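Local coordinates for protein sulfate transporter 4.1, chloroplastic (Arabidopsis thaliana, PDB 7LHV) that moves sulfate across the membrane together with protons, as a secondary active cotransporter that may help regulate sulfate assimilation in Arabidopsis, at residues G121-P124 / I125-L128; N170-L173 / H174-L177; S535-Y538 / F539-S543. All blocks are in the same frame, centred on the assembly; numbering follows the deposited sequence.

Interaction 1: residues G121-P124 / I125-L128; sequences GLPP and IYGL
Pro123 and Tyr126 run alongside each other, and they carry the apolar part of this local contact. Pro123 CG sits 3.5 Å from Tyr126 CD2, meeting the ring at a slant. Tyr126 reaches it because a chi1 of -80° sets the ring on the side of the backbone N, which swings it back toward the preceding residues. One residue earlier, Leu122 adds its CB, 4.3 Å from Tyr126 CB.

The polar part is made by main-chain atoms alone. Tyr126 N donates to Pro123 O at 3.2 Å, and Gly127 N donates to Pro124 O at 2.9 Å. Both bonds reach back three residues, as in tight turns, and wind the chain from the extended backbone of Pro123 into helix 125-141. Proline suits the way into a helix, where the N-H groups of the first turn have no carbonyl ahead of them: it has no N-H to satisfy, and its ring fixes phi. Gly127 brings only its N-H to this contact, whereas Gly121 has a positive phi that favours glycine.

Pro124 rests on Met114 and Lys118 of helix 91-119, which Gly121 ends in a Schellman motif; Tyr126 also stacks edge-to-face with Tyr129. Leu122 packs against Ala178 of helix 173-194, while Ile125 turns to Leu419 of helix 406-426.

A Gly-Leu-Pro-Pro connection of this kind joins two consecutive helices of the sulfate permease domain. Its chemistry implies a stiff, largely buried link: the carbonyls of Pro123 and Pro124 take up the N-H groups of Tyr126 and Gly127, while the proline rings limit the backbone's freedom.

Interaction 2: residues N170-L173 / H174-L177; sequences NEEL and HIEL
His174 lays its ring back along the loop that precedes it, with CD2 3.9 Å from Glu171 N and the ring edge turned toward Asn170 N. CG stands beside its own backbone N (chi1 -87°), which aims the imidazole at the loop, where NE2 makes a weak hydrogen bond to Ala167 O. Ile175 follows with an apolar tip that lies over the loop backbone, CD1 3.5 Å from Glu171 O, while its other methyl, CG2, belongs to the packing with Tyr126. Glu176 runs out extended beyond CG, its OE2 4.2 Å from Glu172 OE2. Two like charges so close would probably repel, but Glu176 OE1 is hydrogen-bonded to Ser326 OG, and OE2 has a long, weak ion pair with Arg325. Leu177 closes the turn: its N donates to Leu173 O at 2.9 Å, and its CD1 lies 3.8 Å from Leu173 CG. Shortened to an alanine, Leu177 would probably leave Leu173 CG without the methyl it packs on and open a gap toward Leu163 and Ile166. This bond from a residue to the fourth before it, with its leucine pair one turn apart, forms the opening turn of helix 173-194, a predicted transmembrane helix of the sulfate permease domain.

Interaction 3: residues S535-Y538 / F539-S543; sequences SPIY and FANIS
Asn541 clasps the backbone of the preceding loop with both ends of its amide. Its ND2 donates to Pro536 O at 2.9 Å, nearly along the C=O axis, while Tyr538 N donates to Asn541 OD1 at 3.0 Å. The latter bond is almost straight (176°) and meets a lone pair in the carbonyl plane. Donor and acceptor are both used, which fixes the rotation of the amide and explains why asparagine suits this buried place. CG lies between the backbone N and the carbonyl carbon (chi1 52°), a torsion that folds the short side chain back over the loop. Although Asn541 holds the N-cap position, its side chain makes no capping bond; its own N adds a weak bond to Tyr538 O.

Around this clasp lies the ring of Tyr538, with Ala540 N over one face. Its CE2 is 3.4 Å from Ala540 CB, and CE1 is 3.5 Å from Asn541 ND2. The edge of Tyr538 faces the ring of Phe539 in a T-shaped pair, centroids 5.4 Å apart and planes at 76°. Away from the aromatics, two apolar methyls meet, Ile537 CG2 and Ile542 CD1, at 3.6 Å.

The turn connects strand 527-533 to helix 542-560 of the STAS domain. Ile537 and Ile542 pack respectively on the small Ala586 and Ala589 of helix 584-599, Ile537 also bonding His581 through the backbone. Glu495, Val492 and Phe203, all of the second subunit, pack on Tyr538, Ala540 and Phe539 in that order, so the loop leading into the helix faces the second subunit.

In the fold
Interactions 1 and 2 both introduce helices of the sulfate permease domain and touch each other: their centres are about 11 Å apart, with Tyr126 OH against Ile175 CG2 and Leu122 CD2 near His174 O. Interaction 1 is buried and combines apolar packing with two backbone hydrogen bonds to proline carbonyls, whereas interaction 2 lies at the surface and carries carboxylates, of which that of Glu176 is tied to Ser326. Interaction 3 belongs to the STAS domain, on the opposite side of the chain's centre, its centre about 52 Å from that of interaction 1. Also buried, it differs in using a side-chain amide to hold the loop, and in facing the second subunit, which touches neither of the other two.

Interaction 1: residues G121-P124 / I125-L128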
loop_
_atom_site.group_PDB
_atom_site.type_symbol
_atom_site.label_atom_id
_atom_site.label_comp_id
_atom_site.label_asym_id
_atom_site.label_seq_id
_atom_site.Cartn_x
_atom_site.Cartn_y
_atom_site.Cartn_z
ATOM N N GLY A 121 9.551 -31.014 7.696
ATOM C CA GLY A 121 9.347 -31.619 8.992
ATOM C C GLY A 121 8.403 -32.798 8.998
ATOM O O GLY A 121 8.311 -33.492 10.020
ATOM N N LEU A 122 7.694 -33.042 7.906
ATOM C CA LEU A 122 6.821 -34.194 7.795
ATOM C C LEU A 122 7.626 -35.436 7.432
ATOM O O LEU A 122 8.742 -35.335 6.919
ATOM C CB LEU A 122 5.752 -33.933 6.742
ATOM C CG LEU A 122 5.027 -32.593 6.850
ATOM C CD1 LEU A 122 4.204 -32.339 5.607
ATOM C CD2 LEU A 122 4.150 -32.565 8.081
ATOM N N PRO A 123 7.091 -36.625 7.704
ATOM C CA PRO A 123 7.744 -37.838 7.225
ATOM C C PRO A 123 7.779 -37.858 5.711
ATOM O O PRO A 123 6.922 -37.248 5.044
ATOM C CB PRO A 123 6.862 -38.962 7.788
ATOM C CG PRO A 123 5.603 -38.308 8.225
ATOM C CD PRO A 123 5.974 -36.923 8.611
ATOM N N PRO A 124 8.764 -38.540 5.120
ATOM C CA PRO A 124 8.972 -38.424 3.666
ATOM C C PRO A 124 7.772 -38.823 2.825
ATOM O O PRO A 124 7.563 -38.241 1.755
ATOM C CB PRO A 124 10.163 -39.357 3.411
ATOM C CG PRO A 124 10.839 -39.491 4.730
ATOM C CD PRO A 124 9.754 -39.426 5.750
ATOM N N ILE A 125 6.974 -39.792 3.277
ATOM C CA ILE A 125 5.878 -40.300 2.456
ATOM C C ILE A 125 4.902 -39.188 2.101
ATOM O O ILE A 125 4.318 -39.187 1.011
ATOM C CB ILE A 125 5.175 -41.471 3.169
ATOM C CG1 ILE A 125 4.106 -42.086 2.268
ATOM C CG2 ILE A 125 4.566 -41.023 4.487
ATOM C CD1 ILE A 125 4.664 -42.693 1.007
ATOM N N TYR A 126 4.729 -38.210 2.991
ATOM C CA TYR A 126 3.769 -37.143 2.738
ATOM C C TYR A 126 4.188 -36.243 1.587
ATOM O O TYR A 126 3.369 -35.454 1.107
ATOM C CB TYR A 126 3.544 -36.329 4.012
ATOM C CG TYR A 126 2.584 -37.016 4.945
ATOM C CD1 TYR A 126 1.220 -36.797 4.852
ATOM C CD2 TYR A 126 3.036 -37.919 5.894
ATOM C CE1 TYR A 126 0.338 -37.442 5.689
ATOM C CE2 TYR A 126 2.162 -38.565 6.736
ATOM C CZ TYR A 126 0.814 -38.323 6.631
ATOM O OH TYR A 126 -0.062 -38.966 7.472
ATOM N N GLY A 127 5.441 -36.327 1.139
ATOM C CA GLY A 127 5.798 -35.690 -0.116
ATOM C C GLY A 127 5.134 -36.362 -1.303
ATOM O O GLY A 127 4.558 -35.695 -2.168
ATOM N N LEU A 128 5.176 -37.698 -1.341
ATOM C CA LEU A 128 4.591 -38.426 -2.461
ATOM C C LEU A 128 3.094 -38.177 -2.555
ATOM O O LEU A 128 2.558 -37.982 -3.651
ATOM C CB LEU A 128 4.880 -39.918 -2.330
ATOM C CG LEU A 128 6.351 -40.320 -2.418
ATOM C CD1 LEU A 128 6.492 -41.825 -2.318
ATOM C CD2 LEU A 128 6.966 -39.805 -3.704
#

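Interaction 2: residues N170-L173 / H174-L177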
loop_
_atom_site.group_PDB
_atom_site.type_symbol
_atom_site.label_atom_id
_atom_site.label_comp_id
_atom_site.label_asym_id
_atom_site.label_seq_id
_atom_site.Cartn_x
_atom_site.Cartn_y
_atom_site.Cartn_z
ATOM N N ASN A 170 5.303 -33.055 18.109
ATOM C CA ASN A 170 4.161 -33.963 18.120
ATOM C C ASN A 170 4.295 -35.045 17.056
ATOM O O ASN A 170 3.995 -36.216 17.315
ATOM C CB ASN A 170 2.863 -33.182 17.928
ATOM C CG ASN A 170 2.508 -32.340 19.134
ATOM O OD1 ASN A 170 2.917 -32.638 20.255
ATOM N ND2 ASN A 170 1.743 -31.279 18.909
ATOM N N GLU A 171 4.709 -34.662 15.843
ATOM C CA GLU A 171 4.886 -35.562 14.705
ATOM C C GLU A 171 3.540 -36.104 14.230
ATOM O O GLU A 171 3.457 -36.781 13.202
ATOM C CB GLU A 171 5.852 -36.703 15.055
ATOM C CG GLU A 171 6.276 -37.575 13.879
ATOM C CD GLU A 171 7.569 -38.321 14.141
ATOM O OE1 GLU A 171 8.440 -37.777 14.851
ATOM O OE2 GLU A 171 7.714 -39.456 13.637
ATOM N N GLU A 172 2.477 -35.782 14.956
ATOM C CA GLU A 172 1.115 -36.130 14.583
ATOM C C GLU A 172 0.247 -34.906 14.363
ATOM O O GLU A 172 -0.578 -34.894 13.446
ATOM C CB GLU A 172 0.480 -37.025 15.656
ATOM C CG GLU A 172 -0.933 -37.477 15.332
ATOM C CD GLU A 172 -0.991 -38.379 14.114
ATOM O OE1 GLU A 172 0.023 -39.045 13.813
ATOM O OE2 GLU A 172 -2.051 -38.422 13.454
ATOM N N LEU A 173 0.409 -33.873 15.191
ATOM C CA LEU A 173 -0.242 -32.599 14.915
ATOM C C LEU A 173 0.392 -31.903 13.720
ATOM O O LEU A 173 -0.267 -31.094 13.059
ATOM C CB LEU A 173 -0.185 -31.702 16.151
ATOM C CG LEU A 173 -1.033 -30.431 16.109
ATOM C CD1 LEU A 173 -2.500 -30.775 15.933
ATOM C CD2 LEU A 173 -0.818 -29.604 17.361
ATOM N N HIS A 174 1.659 -32.206 13.422
ATOM C CA HIS A 174 2.307 -31.628 12.249
ATOM C C HIS A 174 1.577 -32.013 10.970
ATOM O O HIS A 174 1.361 -31.173 10.090
ATOM C CB HIS A 174 3.763 -32.084 12.169
ATOM C CG HIS A 174 4.714 -31.227 12.941
ATOM N ND1 HIS A 174 5.569 -30.334 12.332
ATOM C CD2 HIS A 174 4.958 -31.137 14.269
ATOM C CE1 HIS A 174 6.293 -29.724 13.253
ATOM N NE2 HIS A 174 5.942 -30.193 14.437
ATOM N N ILE A 175 1.191 -33.283 10.851
ATOM C CA ILE A 175 0.541 -33.761 9.635
ATOM C C ILE A 175 -0.810 -33.081 9.447
ATOM O O ILE A 175 -1.133 -32.586 8.360
ATOM C CB ILE A 175 0.401 -35.291 9.681
ATOM C CG1 ILE A 175 1.778 -35.948 9.575
ATOM C CG2 ILE A 175 -0.530 -35.772 8.590
ATOM C CD1 ILE A 175 1.820 -37.354 10.114
ATOM N N GLU A 176 -1.623 -33.057 10.507
ATOM C CA GLU A 176 -2.936 -32.429 10.414
ATOM C C GLU A 176 -2.812 -30.938 10.145
ATOM O O GLU A 176 -3.600 -30.370 9.382
ATOM C CB GLU A 176 -3.733 -32.681 11.693
ATOM C CG GLU A 176 -4.008 -34.146 11.970
ATOM C CD GLU A 176 -4.833 -34.352 13.225
ATOM O OE1 GLU A 176 -5.214 -33.345 13.856
ATOM O OE2 GLU A 176 -5.103 -35.519 13.575
ATOM N N LEU A 177 -1.828 -30.286 10.764
ATOM C CA LEU A 177 -1.617 -28.865 10.520
ATOM C C LEU A 177 -1.208 -28.605 9.078
ATOM O O LEU A 177 -1.669 -27.639 8.465
ATOM C CB LEU A 177 -0.572 -28.317 11.488
ATOM C CG LEU A 177 -1.083 -27.972 12.886
ATOM C CD1 LEU A 177 0.078 -27.662 13.811
ATOM C CD2 LEU A 177 -2.040 -26.801 12.815
#

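Interaction 3: residues S535-Y538 / F539-S543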
loop_
_atom_site.group_PDB
_atom_site.type_symbol
_atom_site.label_atom_id
_atom_site.label_comp_id
_atom_site.label_asym_id
_atom_site.label_seq_id
_atom_site.Cartn_x
_atom_site.Cartn_y
_atom_site.Cartn_z
ATOM N N SER A 535 -0.144 12.943 -16.172
ATOM C CA SER A 535 -0.711 11.815 -15.444
ATOM C C SER A 535 -2.184 12.059 -15.154
ATOM O O SER A 535 -2.622 13.215 -15.112
ATOM C CB SER A 535 0.037 11.581 -14.133
ATOM O OG SER A 535 0.157 12.787 -13.402
ATOM N N PRO A 536 -2.981 11.011 -14.959
ATOM C CA PRO A 536 -4.334 11.214 -14.438
ATOM C C PRO A 536 -4.284 11.771 -13.026
ATOM O O PRO A 536 -3.388 11.454 -12.242
ATOM C CB PRO A 536 -4.941 9.807 -14.465
ATOM C CG PRO A 536 -3.775 8.895 -14.457
ATOM C CD PRO A 536 -2.704 9.592 -15.227
ATOM N N ILE A 537 -5.265 12.604 -12.701
ATOM C CA ILE A 537 -5.339 13.257 -11.401
ATOM C C ILE A 537 -6.352 12.509 -10.547
ATOM O O ILE A 537 -7.513 12.353 -10.937
ATOM C CB ILE A 537 -5.716 14.738 -11.533
ATOM C CG1 ILE A 537 -4.854 15.418 -12.594
ATOM C CG2 ILE A 537 -5.557 15.441 -10.207
ATOM C CD1 ILE A 537 -5.198 16.868 -12.816
ATOM N N TYR A 538 -5.913 12.046 -9.382
ATOM C CA TYR A 538 -6.791 11.363 -8.442
ATOM C C TYR A 538 -6.290 11.659 -7.034
ATOM O O TYR A 538 -5.394 12.486 -6.841
ATOM C CB TYR A 538 -6.880 9.864 -8.766
ATOM C CG TYR A 538 -5.602 9.074 -8.592
ATOM C CD1 TYR A 538 -4.488 9.332 -9.370
ATOM C CD2 TYR A 538 -5.525 8.044 -7.668
ATOM C CE1 TYR A 538 -3.328 8.611 -9.219
ATOM C CE2 TYR A 538 -4.372 7.313 -7.513
ATOM C CZ TYR A 538 -3.276 7.602 -8.290
ATOM O OH TYR A 538 -2.119 6.878 -8.140
ATOM N N PHE A 539 -6.874 10.986 -6.042
ATOM C CA PHE A 539 -6.651 11.382 -4.655
ATOM C C PHE A 539 -5.207 11.200 -4.206
ATOM O O PHE A 539 -4.786 11.862 -3.254
ATOM C CB PHE A 539 -7.577 10.606 -3.718
ATOM C CG PHE A 539 -7.501 9.116 -3.873
ATOM C CD1 PHE A 539 -6.573 8.383 -3.158
ATOM C CD2 PHE A 539 -8.371 8.447 -4.713
ATOM C CE1 PHE A 539 -6.504 7.014 -3.289
ATOM C CE2 PHE A 539 -8.303 7.077 -4.847
ATOM C CZ PHE A 539 -7.370 6.361 -4.134
ATOM N N ALA A 540 -4.444 10.320 -4.854
ATOM C CA ALA A 540 -3.086 10.056 -4.388
ATOM C C ALA A 540 -2.137 11.195 -4.743
ATOM O O ALA A 540 -1.304 11.590 -3.919
ATOM C CB ALA A 540 -2.576 8.738 -4.962
ATOM N N ASN A 541 -2.234 11.735 -5.954
ATOM C CA ASN A 541 -1.290 12.744 -6.416
ATOM C C ASN A 541 -1.864 14.153 -6.399
ATOM O O ASN A 541 -1.256 15.060 -6.972
ATOM C CB ASN A 541 -0.790 12.405 -7.821
ATOM C CG ASN A 541 -1.915 12.151 -8.798
ATOM O OD1 ASN A 541 -3.063 12.506 -8.550
ATOM N ND2 ASN A 541 -1.587 11.531 -9.922
ATOM N N ILE A 542 -3.019 14.360 -5.768
ATOM C CA ILE A 542 -3.630 15.684 -5.789
ATOM C C ILE A 542 -2.859 16.669 -4.917
ATOM O O ILE A 542 -2.813 17.867 -5.221
ATOM C CB ILE A 542 -5.113 15.599 -5.389
ATOM C CG1 ILE A 542 -5.819 16.904 -5.734
ATOM C CG2 ILE A 542 -5.264 15.274 -3.915
ATOM C CD1 ILE A 542 -5.551 17.380 -7.138
ATOM N N SER A 543 -2.248 16.199 -3.827
ATOM C CA SER A 543 -1.505 17.104 -2.953
ATOM C C SER A 543 -0.271 17.664 -3.650
ATOM O O SER A 543 0.016 18.865 -3.548
ATOM C CB SER A 543 -1.114 16.379 -1.667
ATOM O OG SER A 543 -2.264 15.925 -0.978
#